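Local coordinates for glyoxylate-induced Protein (Pseudomonas aeruginosa, PDB 1SQ4) that is of uncertain function but folds as a double beta-barrel cupin and may act as a ureidoglycine aminohydrolase, at residues M38-S44 with R53-I57; L94-E100 with A111-G115; N197-G201 with S252-R257; G221-Y225 with R257-L261. All blocks are in the same frame, centred on the assembly; numbering follows the deposited sequence.

Interaction 1: M38-S44 with R53-I57; sequences MRDIVTS and RMWVI
With chi1 at -82°, Trp55 turns its indole back beside its own amide nitrogen and toward the 38-44 loop; Met38, a selenomethionine, bends at chi2 and chi3 and curls around the ring from one side. Met38 CB sits over one face, 3.7 Å from the centroid of the five-membered ring of Trp55, while its selenium, resting against Trp55 CB at 3.6 Å, makes an oblique Met-aromatic contact. Thr43 CG2 covers the opposite face, 3.6 Å from the same centroid, so the indole is clamped between two CH-pi contacts. At the edge, the indole NE1 of Trp55 donates to Arg39 O at 2.7 Å, and Val42 CG1 lies nearby, also close to the ring plane. The acceptor lies nearly in the plane of the indole, which would help fix the ring's rotation within the clamp. Strand 52-57 is an outermost strand of the six-stranded sheet in this bicupin chain, and its other side pairs with strand 69-76. The loop here adds a single antiparallel bridge, the hydrogen-bonded pair Ser44-Met54: Ser44 N donates to Met54 O at 2.8 Å, and the return bond from Met54 N is weak. Arg53 reaches back to Asp40, its NH2 meeting Asp40 OD2 at 2.7 Å in a salt bridge that enters from above the carboxylate plane but lies close to the guanidinium plane; NH1 of Arg53 is engaged by Glu74. Thr43 OG1 and N both bond to Asp40 O, closing the turn that presents Asp40. A second subunit packs against the loop, where its Phe206 forms a cation-pi contact with Arg39.

Interaction 2: L94-E100 with A111-G115; sequences LFVVEGE and AMQPG
Val96 and Gly115 meet in the tight part of this contact, where Gly115 N donates to Val96 O at 2.8 Å with an almost straight N-H...O angle of 171°. Beside this backbone bond, Val96 CG2 packs on Pro114 CA at 3.9 Å, and the terminal methyl CE of the selenomethionine Met112 meets Leu94 CD2 at 3.9 Å, the two side chains crossing at about a right angle; Leu94, Val96 and Met112 are all buried. In the cupin barrel this is where the chain changes sheets: strand 90-98 belongs to the six-stranded sheet and strand 109-112 to a four-stranded sheet of the same barrel, and Pro114-Gly115 carries the chain back to strand 116-120, a neighbour of 90-98. Strand 90-98 ends in a classic beta bulge, with Val97 and Glu98 both facing Arg137, which also forms a salt bridge with Glu98. The Pro114 ring marks the transition, its CG 3.9 Å from Glu98 CA and its edge against the Gly99 carbonyl. The solvent side begins with the exposed Ala111 and Gln113. There Gln113 folds back at chi2 (-62°), bringing its NE2 to 3.2 Å from Glu100 CG, while the amide and carboxylate planes stand 55° apart.

Interaction 3: N197-G201 with S252-R257; sequences NFEPG and SGGPGR
The amide of Asn197 and the guanidinium of Arg257 lie side by side with their planes only 22° apart, Asn197 CG standing 4.0 Å from Arg257 NH1. In the C-terminal cupin barrel they mark the place where the end of strand 191-198 meets the loop leading into strand 258-265, its neighbour in the eight-stranded sheet. One face of the Arg257 guanidinium is covered by Arg259, a like charge, which also donates from NE to Asn197 OD1; Ser177 holds the other end of the amide. The Phe198 ring stacks on Trp176, while its CB leans on Ser252 OG at 3.6 Å. Glu199, bent at chi2, brings OE2 to 3.3 Å from Arg257 CD, across the aliphatic stem; OE2 stays 4.6 Å from Arg257 NE, too far for a salt bridge, though the opposite charges would probably still attract. The Arg257 stem also passes Phe198 O, 3.6 Å from CG. Pro200 sits inside the bend of the loop, facing the carbonyls of Gly254 and Gly256. Gly253 N bonds to Tyr251 OH of a third subunit. Ser252 OG, turned by chi1 of 64° toward the neighbouring segment, donates to Glu199 O at 2.9 Å from above the carbonyl plane, 36° out of it.

Interaction 4: G221-Y225 with R257-L261; sequences GKAVY and RFRYL
Gly221 brings the two backbones together, its CA lying 4.1 Å from that of Phe258. Its positive phi belongs to the sharp turn by which the chain leaves strand 212-220 for strand 222-227, and without a side chain its CA can approach Arg257 O to 3.5 Å in a CA-H...O contact. Gly221 C lies at the edge of the Phe258 ring, and Lys222 N comes within 3.5 Å of Phe258 CD1; the lysine side chain heads off toward Glu235. Ala223 then points at the ring: its CB stands 3.6 Å from the Phe258 centroid and only 3° off the normal, a CH-pi contact squarely over the centre. The ring is brought there by a first torsion that extends Phe258 opposite its own amide nitrogen. Val224 faces the other way and packs on Tyr251 of a third subunit. Tyr225 again points inward, bringing CE1 to 3.9 Å from Tyr260 CE1, with the two rings at 79° to each other. These inward side chains join two sheets of the cupin barrel, whose strands here pass 7.3 Å apart at 77°. Tyr260 OH donates to Tyr225 OH at 2.8 Å, and Tyr225 OH also bonds to Gln248 OE1. Two buried phenols are thus linked to the Gln248 amide, which gives both hydroxyls a partner and would restrain the swing of both rings.

In the fold
Interactions 3 and 4 form one continuous patch of the C-terminal cupin domain. Their centres are 7 Å apart, they share Arg257, and Phe198 N bonds to Phe258 O at 2.8 Å between neighbouring strands; Ser252 CA also packs on Ala223 CB at 3.6 Å. Both touch the third subunit. Interaction 2 occupies the N-terminal cupin domain, its centre about 20 Å from that of interaction 4, though their nearest atoms are about 5 Å apart. Interaction 1, its centre about 19 Å from that of interaction 2, joins a loop to the edge strand of the same six-stranded sheet and faces the second subunit, whereas interaction 2 touches no other chain.

Interaction 1: M38-S44 with R53-I57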
loop_
_atom_site.group_PDB
_atom_site.type_symbol
_atom_site.label_atom_id
_atom_site.label_comp_id
_atom_site.label_asym_id
_atom_site.label_seq_id
_atom_site.Cartn_x
_atom_site.Cartn_y
_atom_site.Cartn_z
HETATM N N MSE A 38 9.032 -4.577 27.162
HETATM C CA MSE A 38 9.864 -4.758 28.345
HETATM C C MSE A 38 9.473 -5.994 29.144
HETATM O O MSE A 38 8.848 -5.877 30.192
HETATM C CB MSE A 38 9.736 -3.551 29.268
HETATM C CG MSE A 38 9.566 -2.233 28.570
HETATM SE SE MSE A 38 11.188 -1.234 28.551
HETATM C CE MSE A 38 11.770 -1.749 26.769
ATOM N N ARG A 39 9.853 -7.168 28.668
ATOM C CA ARG A 39 9.535 -8.403 29.366
ATOM C C ARG A 39 10.749 -8.874 30.135
ATOM O O ARG A 39 11.841 -8.323 30.000
ATOM C CB ARG A 39 9.143 -9.488 28.375
ATOM C CG ARG A 39 8.090 -9.074 27.389
ATOM C CD ARG A 39 6.716 -9.093 27.989
ATOM N NE ARG A 39 6.230 -10.455 28.190
ATOM C CZ ARG A 39 4.942 -10.772 28.317
ATOM N NH1 ARG A 39 4.568 -12.034 28.508
ATOM N NH2 ARG A 39 4.022 -9.820 28.237
ATOM N N ASP A 40 10.567 -9.917 30.928
ATOM C CA ASP A 40 11.671 -10.453 31.704
ATOM C C ASP A 40 12.721 -11.142 30.858
ATOM O O ASP A 40 13.898 -10.826 30.977
ATOM C CB ASP A 40 11.147 -11.432 32.741
ATOM C CG ASP A 40 10.454 -10.738 33.885
ATOM O OD1 ASP A 40 9.803 -11.425 34.693
ATOM O OD2 ASP A 40 10.572 -9.502 33.978
ATOM N N ILE A 41 12.296 -12.079 30.008
ATOM C CA ILE A 41 13.235 -12.832 29.171
ATOM C C ILE A 41 13.909 -12.051 28.068
ATOM O O ILE A 41 14.588 -12.630 27.215
ATOM C CB ILE A 41 12.583 -14.067 28.513
ATOM C CG1 ILE A 41 11.210 -13.710 27.972
ATOM C CG2 ILE A 41 12.515 -15.209 29.507
ATOM C CD1 ILE A 41 11.242 -12.691 26.890
ATOM N N VAL A 42 13.736 -10.739 28.071
ATOM C CA VAL A 42 14.343 -9.953 27.019
ATOM C C VAL A 42 15.314 -8.921 27.590
ATOM O O VAL A 42 15.835 -8.074 26.859
ATOM C CB VAL A 42 13.238 -9.304 26.166
ATOM C CG1 VAL A 42 12.517 -8.255 26.965
ATOM C CG2 VAL A 42 13.821 -8.735 24.903
ATOM N N THR A 43 15.574 -9.026 28.896
ATOM C CA THR A 43 16.494 -8.122 29.583
ATOM C C THR A 43 17.943 -8.389 29.203
ATOM O O THR A 43 18.264 -9.445 28.675
ATOM C CB THR A 43 16.365 -8.210 31.136
ATOM O OG1 THR A 43 16.264 -9.579 31.545
ATOM C CG2 THR A 43 15.154 -7.437 31.622
ATOM N N SER A 44 18.815 -7.419 29.472
ATOM C CA SER A 44 20.239 -7.540 29.142
ATOM C C SER A 44 21.140 -7.370 30.364
ATOM O O SER A 44 20.675 -7.071 31.464
ATOM C CB SER A 44 20.619 -6.501 28.080
ATOM O OG SER A 44 19.767 -6.588 26.947
ATOM N N ARG A 53 19.576 -5.788 36.050
ATOM C CA ARG A 53 18.873 -6.245 34.860
ATOM C C ARG A 53 18.429 -4.939 34.180
ATOM O O ARG A 53 18.063 -3.981 34.862
ATOM C CB ARG A 53 17.671 -7.116 35.248
ATOM C CG ARG A 53 16.584 -6.369 36.036
ATOM C CD ARG A 53 15.605 -7.290 36.789
ATOM N NE ARG A 53 14.921 -8.256 35.922
ATOM C CZ ARG A 53 13.600 -8.326 35.740
ATOM N NH1 ARG A 53 12.767 -7.484 36.357
ATOM N NH2 ARG A 53 13.113 -9.258 34.935
HETATM N N MSE A 54 18.486 -4.883 32.853
HETATM C CA MSE A 54 18.092 -3.672 32.141
HETATM C C MSE A 54 17.403 -3.956 30.817
HETATM O O MSE A 54 17.609 -4.995 30.189
HETATM C CB MSE A 54 19.313 -2.782 31.871
HETATM C CG MSE A 54 20.343 -3.401 30.938
HETATM SE SE MSE A 54 21.953 -2.336 30.660
HETATM C CE MSE A 54 22.192 -2.571 28.742
ATOM N N TRP A 55 16.590 -3.002 30.402
ATOM C CA TRP A 55 15.876 -3.091 29.159
ATOM C C TRP A 55 16.580 -2.167 28.201
ATOM O O TRP A 55 16.747 -0.985 28.500
ATOM C CB TRP A 55 14.432 -2.675 29.377
ATOM C CG TRP A 55 13.659 -3.808 29.928
ATOM C CD1 TRP A 55 13.211 -4.895 29.235
ATOM C CD2 TRP A 55 13.307 -4.034 31.299
ATOM N NE1 TRP A 55 12.603 -5.783 30.084
ATOM C CE2 TRP A 55 12.647 -5.279 31.359
ATOM C CE3 TRP A 55 13.489 -3.311 32.481
ATOM C CZ2 TRP A 55 12.162 -5.817 32.558
ATOM C CZ3 TRP A 55 13.008 -3.845 33.674
ATOM C CH2 TRP A 55 12.352 -5.087 33.701
ATOM N N VAL A 56 17.033 -2.707 27.070
ATOM C CA VAL A 56 17.746 -1.899 26.085
ATOM C C VAL A 56 16.778 -1.273 25.096
ATOM O O VAL A 56 15.740 -1.845 24.766
ATOM C CB VAL A 56 18.796 -2.731 25.288
ATOM C CG1 VAL A 56 19.587 -1.810 24.378
ATOM C CG2 VAL A 56 19.748 -3.446 26.230
ATOM N N ILE A 57 17.122 -0.078 24.638
ATOM C CA ILE A 57 16.305 0.637 23.671
ATOM C C ILE A 57 17.240 1.475 22.816
ATOM O O ILE A 57 17.510 2.632 23.112
ATOM C CB ILE A 57 15.264 1.538 24.372
ATOM C CG1 ILE A 57 14.700 2.570 23.399
ATOM C CG2 ILE A 57 15.908 2.271 25.506
ATOM C CD1 ILE A 57 14.074 1.969 22.178
#

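Interaction 2: L94-E100 with A111-G115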
loop_
_atom_site.group_PDB
_atom_site.type_symbol
_atom_site.label_atom_id
_atom_site.label_comp_id
_atom_site.label_asym_id
_atom_site.label_seq_id
_atom_site.Cartn_x
_atom_site.Cartn_y
_atom_site.Cartn_z
ATOM N N LEU A 94 21.778 10.187 33.969
ATOM C CA LEU A 94 21.051 9.226 34.786
ATOM C C LEU A 94 19.773 9.892 35.258
ATOM O O LEU A 94 19.787 11.027 35.744
ATOM C CB LEU A 94 21.901 8.792 35.989
ATOM C CG LEU A 94 22.663 7.458 35.966
ATOM C CD1 LEU A 94 23.388 7.255 34.658
ATOM C CD2 LEU A 94 23.639 7.429 37.126
ATOM N N PHE A 95 18.664 9.182 35.109
ATOM C CA PHE A 95 17.376 9.712 35.510
ATOM C C PHE A 95 16.579 8.656 36.248
ATOM O O PHE A 95 15.986 7.770 35.628
ATOM C CB PHE A 95 16.595 10.160 34.280
ATOM C CG PHE A 95 15.267 10.754 34.603
ATOM C CD1 PHE A 95 15.187 11.976 35.258
ATOM C CD2 PHE A 95 14.094 10.072 34.297
ATOM C CE1 PHE A 95 13.959 12.510 35.598
ATOM C CE2 PHE A 95 12.858 10.604 34.635
ATOM C CZ PHE A 95 12.786 11.822 35.291
ATOM N N VAL A 96 16.537 8.757 37.569
ATOM C CA VAL A 96 15.814 7.768 38.351
ATOM C C VAL A 96 14.304 7.963 38.309
ATOM O O VAL A 96 13.802 9.071 38.491
ATOM C CB VAL A 96 16.309 7.765 39.803
ATOM C CG1 VAL A 96 16.266 9.162 40.338
ATOM C CG2 VAL A 96 15.454 6.832 40.649
ATOM N N VAL A 97 13.589 6.869 38.064
ATOM C CA VAL A 97 12.137 6.911 37.990
ATOM C C VAL A 97 11.452 6.188 39.144
ATOM O O VAL A 97 10.270 6.403 39.402
ATOM C CB VAL A 97 11.621 6.316 36.663
ATOM C CG1 VAL A 97 12.056 7.186 35.508
ATOM C CG2 VAL A 97 12.135 4.903 36.489
ATOM N N GLU A 98 12.180 5.329 39.843
ATOM C CA GLU A 98 11.583 4.620 40.960
ATOM C C GLU A 98 12.670 4.158 41.886
ATOM O O GLU A 98 13.692 3.635 41.443
ATOM C CB GLU A 98 10.798 3.420 40.466
ATOM C CG GLU A 98 9.864 2.818 41.477
ATOM C CD GLU A 98 9.088 1.680 40.871
ATOM O OE1 GLU A 98 9.596 0.542 40.898
ATOM O OE2 GLU A 98 7.986 1.928 40.332
ATOM N N GLY A 99 12.441 4.362 43.180
ATOM C CA GLY A 99 13.418 3.970 44.179
ATOM C C GLY A 99 14.451 5.052 44.439
ATOM O O GLY A 99 14.303 6.195 44.000
ATOM N N GLU A 100 15.501 4.691 45.167
ATOM C CA GLU A 100 16.565 5.630 45.483
ATOM C C GLU A 100 17.909 5.074 45.027
ATOM O O GLU A 100 18.276 3.952 45.371
ATOM C CB GLU A 100 16.607 5.894 46.983
ATOM C CG GLU A 100 17.711 6.840 47.431
ATOM C CD GLU A 100 18.004 6.709 48.922
ATOM O OE1 GLU A 100 17.029 6.582 49.706
ATOM O OE2 GLU A 100 19.201 6.742 49.306
ATOM N N ALA A 111 22.376 11.241 46.976
ATOM C CA ALA A 111 21.257 10.360 47.239
ATOM C C ALA A 111 20.181 10.813 46.266
ATOM O O ALA A 111 19.513 11.826 46.494
ATOM C CB ALA A 111 20.781 10.518 48.671
HETATM N N MSE A 112 20.030 10.069 45.175
HETATM C CA MSE A 112 19.049 10.411 44.151
HETATM C C MSE A 112 17.683 9.777 44.387
HETATM O O MSE A 112 17.567 8.562 44.524
HETATM C CB MSE A 112 19.561 9.987 42.773
HETATM C CG MSE A 112 20.991 10.378 42.500
HETATM SE SE MSE A 112 21.440 10.360 40.622
HETATM C CE MSE A 112 21.993 8.527 40.465
ATOM N N GLN A 113 16.650 10.609 44.430
ATOM C CA GLN A 113 15.284 10.137 44.627
ATOM C C GLN A 113 14.608 10.128 43.265
ATOM O O GLN A 113 15.120 10.709 42.309
ATOM C CB GLN A 113 14.533 11.084 45.550
ATOM C CG GLN A 113 15.160 11.241 46.921
ATOM C CD GLN A 113 15.186 9.937 47.681
ATOM O OE1 GLN A 113 14.175 9.217 47.739
ATOM N NE2 GLN A 113 16.335 9.621 48.283
ATOM N N PRO A 114 13.454 9.460 43.145
ATOM C CA PRO A 114 12.811 9.467 41.828
ATOM C C PRO A 114 12.675 10.919 41.377
ATOM O O PRO A 114 12.221 11.781 42.138
ATOM C CB PRO A 114 11.474 8.789 42.100
ATOM C CG PRO A 114 11.846 7.781 43.151
ATOM C CD PRO A 114 12.703 8.616 44.089
ATOM N N GLY A 115 13.100 11.177 40.144
ATOM C CA GLY A 115 13.069 12.518 39.598
ATOM C C GLY A 115 14.499 13.025 39.505
ATOM O O GLY A 115 14.785 14.006 38.819
#

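Interaction 3: N197-G201 with S252-R257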
loop_
_atom_site.group_PDB
_atom_site.type_symbol
_atom_site.label_atom_id
_atom_site.label_comp_id
_atom_site.label_asym_id
_atom_site.label_seq_id
_atom_site.Cartn_x
_atom_site.Cartn_y
_atom_site.Cartn_z
ATOM N N ASN A 197 6.681 18.886 28.645
ATOM C CA ASN A 197 5.446 18.847 29.407
ATOM C C ASN A 197 4.238 19.385 28.651
ATOM O O ASN A 197 4.251 20.521 28.166
ATOM C CB ASN A 197 5.594 19.660 30.681
ATOM C CG ASN A 197 6.925 19.474 31.331
ATOM O OD1 ASN A 197 7.316 18.359 31.670
ATOM N ND2 ASN A 197 7.641 20.569 31.510
ATOM N N PHE A 198 3.195 18.563 28.577
ATOM C CA PHE A 198 1.949 18.930 27.916
ATOM C C PHE A 198 0.798 18.919 28.919
ATOM O O PHE A 198 0.491 17.886 29.524
ATOM C CB PHE A 198 1.601 17.952 26.791
ATOM C CG PHE A 198 2.453 18.092 25.565
ATOM C CD1 PHE A 198 3.638 17.373 25.436
ATOM C CD2 PHE A 198 2.065 18.934 24.533
ATOM C CE1 PHE A 198 4.421 17.484 24.286
ATOM C CE2 PHE A 198 2.837 19.057 23.378
ATOM C CZ PHE A 198 4.017 18.331 23.258
ATOM N N GLU A 199 0.164 20.073 29.093
ATOM C CA GLU A 199 -0.977 20.195 29.987
ATOM C C GLU A 199 -2.161 19.557 29.274
ATOM O O GLU A 199 -2.179 19.475 28.049
ATOM C CB GLU A 199 -1.281 21.666 30.270
ATOM C CG GLU A 199 -0.349 22.301 31.271
ATOM C CD GLU A 199 -0.530 21.721 32.662
ATOM O OE1 GLU A 199 -1.634 21.875 33.230
ATOM O OE2 GLU A 199 0.425 21.108 33.186
ATOM N N PRO A 200 -3.170 19.104 30.032
ATOM C CA PRO A 200 -4.358 18.469 29.451
ATOM C C PRO A 200 -5.149 19.415 28.561
ATOM O O PRO A 200 -6.276 19.120 28.169
ATOM C CB PRO A 200 -5.144 18.030 30.682
ATOM C CG PRO A 200 -4.790 19.073 31.688
ATOM C CD PRO A 200 -3.305 19.230 31.493
ATOM N N GLY A 201 -4.534 20.547 28.235
ATOM C CA GLY A 201 -5.186 21.544 27.410
ATOM C C GLY A 201 -5.709 21.067 26.069
ATOM O O GLY A 201 -6.420 20.062 25.972
ATOM N N SER A 252 -2.848 16.083 23.616
ATOM C CA SER A 252 -2.924 15.607 24.988
ATOM C C SER A 252 -4.245 16.019 25.612
ATOM O O SER A 252 -4.437 17.183 25.983
ATOM C CB SER A 252 -1.788 16.186 25.812
ATOM O OG SER A 252 -1.918 17.588 25.897
ATOM N N GLY A 253 -5.154 15.056 25.730
ATOM C CA GLY A 253 -6.452 15.330 26.317
ATOM C C GLY A 253 -6.661 14.626 27.648
ATOM O O GLY A 253 -7.687 14.831 28.297
ATOM N N GLY A 254 -5.690 13.808 28.056
ATOM C CA GLY A 254 -5.800 13.080 29.310
ATOM C C GLY A 254 -6.183 13.932 30.505
ATOM O O GLY A 254 -5.991 15.149 30.479
ATOM N N PRO A 255 -6.727 13.328 31.574
ATOM C CA PRO A 255 -7.110 14.110 32.749
ATOM C C PRO A 255 -5.899 14.732 33.450
ATOM O O PRO A 255 -5.979 15.841 33.978
ATOM C CB PRO A 255 -7.847 13.092 33.618
ATOM C CG PRO A 255 -7.142 11.816 33.293
ATOM C CD PRO A 255 -6.964 11.893 31.791
ATOM N N GLY A 256 -4.771 14.025 33.431
ATOM C CA GLY A 256 -3.568 14.530 34.079
ATOM C C GLY A 256 -2.544 15.169 33.153
ATOM O O GLY A 256 -2.864 15.588 32.038
ATOM N N ARG A 257 -1.303 15.261 33.612
ATOM C CA ARG A 257 -0.260 15.855 32.790
ATOM C C ARG A 257 0.348 14.780 31.887
ATOM O O ARG A 257 0.446 13.623 32.278
ATOM C CB ARG A 257 0.812 16.496 33.679
ATOM C CG ARG A 257 1.620 17.570 32.971
ATOM C CD ARG A 257 2.304 18.532 33.940
ATOM N NE ARG A 257 3.178 17.824 34.864
ATOM C CZ ARG A 257 4.379 18.249 35.248
ATOM N NH1 ARG A 257 4.869 19.395 34.793
ATOM N NH2 ARG A 257 5.099 17.510 36.081
#

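Interaction 4: G221-Y225 with R257-L261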
loop_
_atom_site.group_PDB
_atom_site.type_symbol
_atom_site.label_atom_id
_atom_site.label_comp_id
_atom_site.label_asym_id
_atom_site.label_seq_id
_atom_site.Cartn_x
_atom_site.Cartn_y
_atom_site.Cartn_z
ATOM N N GLY A 221 1.290 9.995 31.627
ATOM C CA GLY A 221 0.156 10.402 30.829
ATOM C C GLY A 221 -0.120 9.584 29.591
ATOM O O GLY A 221 0.494 8.552 29.325
ATOM N N LYS A 222 -1.083 10.072 28.829
ATOM C CA LYS A 222 -1.503 9.441 27.600
ATOM C C LYS A 222 -1.866 10.574 26.656
ATOM O O LYS A 222 -2.150 11.695 27.091
ATOM C CB LYS A 222 -2.725 8.539 27.850
ATOM C CG LYS A 222 -2.496 7.446 28.896
ATOM C CD LYS A 222 -3.310 6.153 28.647
ATOM C CE LYS A 222 -4.823 6.315 28.843
ATOM N NZ LYS A 222 -5.482 7.137 27.775
ATOM N N ALA A 223 -1.844 10.299 25.360
ATOM C CA ALA A 223 -2.198 11.319 24.386
ATOM C C ALA A 223 -2.259 10.727 22.992
ATOM O O ALA A 223 -1.856 9.589 22.767
ATOM C CB ALA A 223 -1.191 12.455 24.434
ATOM N N VAL A 224 -2.810 11.495 22.067
ATOM C CA VAL A 224 -2.888 11.067 20.687
ATOM C C VAL A 224 -1.823 11.915 20.019
ATOM O O VAL A 224 -1.983 13.126 19.868
ATOM C CB VAL A 224 -4.267 11.371 20.065
ATOM C CG1 VAL A 224 -4.311 10.886 18.613
ATOM C CG2 VAL A 224 -5.350 10.683 20.872
ATOM N N TYR A 225 -0.720 11.275 19.657
ATOM C CA TYR A 225 0.399 11.968 19.040
ATOM C C TYR A 225 0.354 11.725 17.556
ATOM O O TYR A 225 -0.013 10.646 17.095
ATOM C CB TYR A 225 1.715 11.426 19.593
ATOM C CG TYR A 225 2.857 12.414 19.642
ATOM C CD1 TYR A 225 2.949 13.342 20.676
ATOM C CD2 TYR A 225 3.884 12.378 18.695
ATOM C CE1 TYR A 225 4.033 14.202 20.776
ATOM C CE2 TYR A 225 4.975 13.240 18.784
ATOM C CZ TYR A 225 5.041 14.146 19.830
ATOM O OH TYR A 225 6.115 14.987 19.943
ATOM N N ARG A 257 -1.303 15.261 33.612
ATOM C CA ARG A 257 -0.260 15.855 32.790
ATOM C C ARG A 257 0.348 14.780 31.887
ATOM O O ARG A 257 0.446 13.623 32.278
ATOM C CB ARG A 257 0.812 16.496 33.679
ATOM C CG ARG A 257 1.620 17.570 32.971
ATOM C CD ARG A 257 2.304 18.532 33.940
ATOM N NE ARG A 257 3.178 17.824 34.864
ATOM C CZ ARG A 257 4.379 18.249 35.248
ATOM N NH1 ARG A 257 4.869 19.395 34.793
ATOM N NH2 ARG A 257 5.099 17.510 36.081
ATOM N N PHE A 258 0.730 15.160 30.672
ATOM C CA PHE A 258 1.329 14.219 29.720
ATOM C C PHE A 258 2.747 14.682 29.462
ATOM O O PHE A 258 2.950 15.796 28.991
ATOM C CB PHE A 258 0.556 14.226 28.399
ATOM C CG PHE A 258 1.246 13.479 27.296
ATOM C CD1 PHE A 258 1.409 12.099 27.368
ATOM C CD2 PHE A 258 1.742 14.154 26.186
ATOM C CE1 PHE A 258 2.062 11.400 26.348
ATOM C CE2 PHE A 258 2.395 13.464 25.162
ATOM C CZ PHE A 258 2.553 12.082 25.244
ATOM N N ARG A 259 3.736 13.849 29.748
ATOM C CA ARG A 259 5.095 14.309 29.532
ATOM C C ARG A 259 6.086 13.218 29.171
ATOM O O ARG A 259 5.905 12.061 29.529
ATOM C CB ARG A 259 5.566 15.107 30.765
ATOM C CG ARG A 259 5.331 14.440 32.127
ATOM C CD ARG A 259 5.322 15.448 33.295
ATOM N NE ARG A 259 6.520 16.286 33.359
ATOM C CZ ARG A 259 7.402 16.268 34.353
ATOM N NH1 ARG A 259 7.230 15.451 35.380
ATOM N NH2 ARG A 259 8.464 17.061 34.319
ATOM N N TYR A 260 7.126 13.576 28.432
ATOM C CA TYR A 260 8.091 12.577 28.058
ATOM C C TYR A 260 9.511 13.043 28.080
ATOM O O TYR A 260 9.807 14.211 27.849
ATOM C CB TYR A 260 7.773 12.009 26.682
ATOM C CG TYR A 260 7.591 13.038 25.596
ATOM C CD1 TYR A 260 6.323 13.293 25.062
ATOM C CD2 TYR A 260 8.685 13.721 25.051
ATOM C CE1 TYR A 260 6.147 14.190 24.017
ATOM C CE2 TYR A 260 8.515 14.624 23.997
ATOM C CZ TYR A 260 7.246 14.847 23.488
ATOM O OH TYR A 260 7.057 15.708 22.433
ATOM N N LEU A 261 10.391 12.102 28.376
ATOM C CA LEU A 261 11.817 12.353 28.421
ATOM C C LEU A 261 12.289 12.410 26.971
ATOM O O LEU A 261 11.897 11.580 26.154
ATOM C CB LEU A 261 12.492 11.202 29.157
ATOM C CG LEU A 261 14.008 11.182 29.206
ATOM C CD1 LEU A 261 14.511 12.230 30.184
ATOM C CD2 LEU A 261 14.461 9.797 29.626
#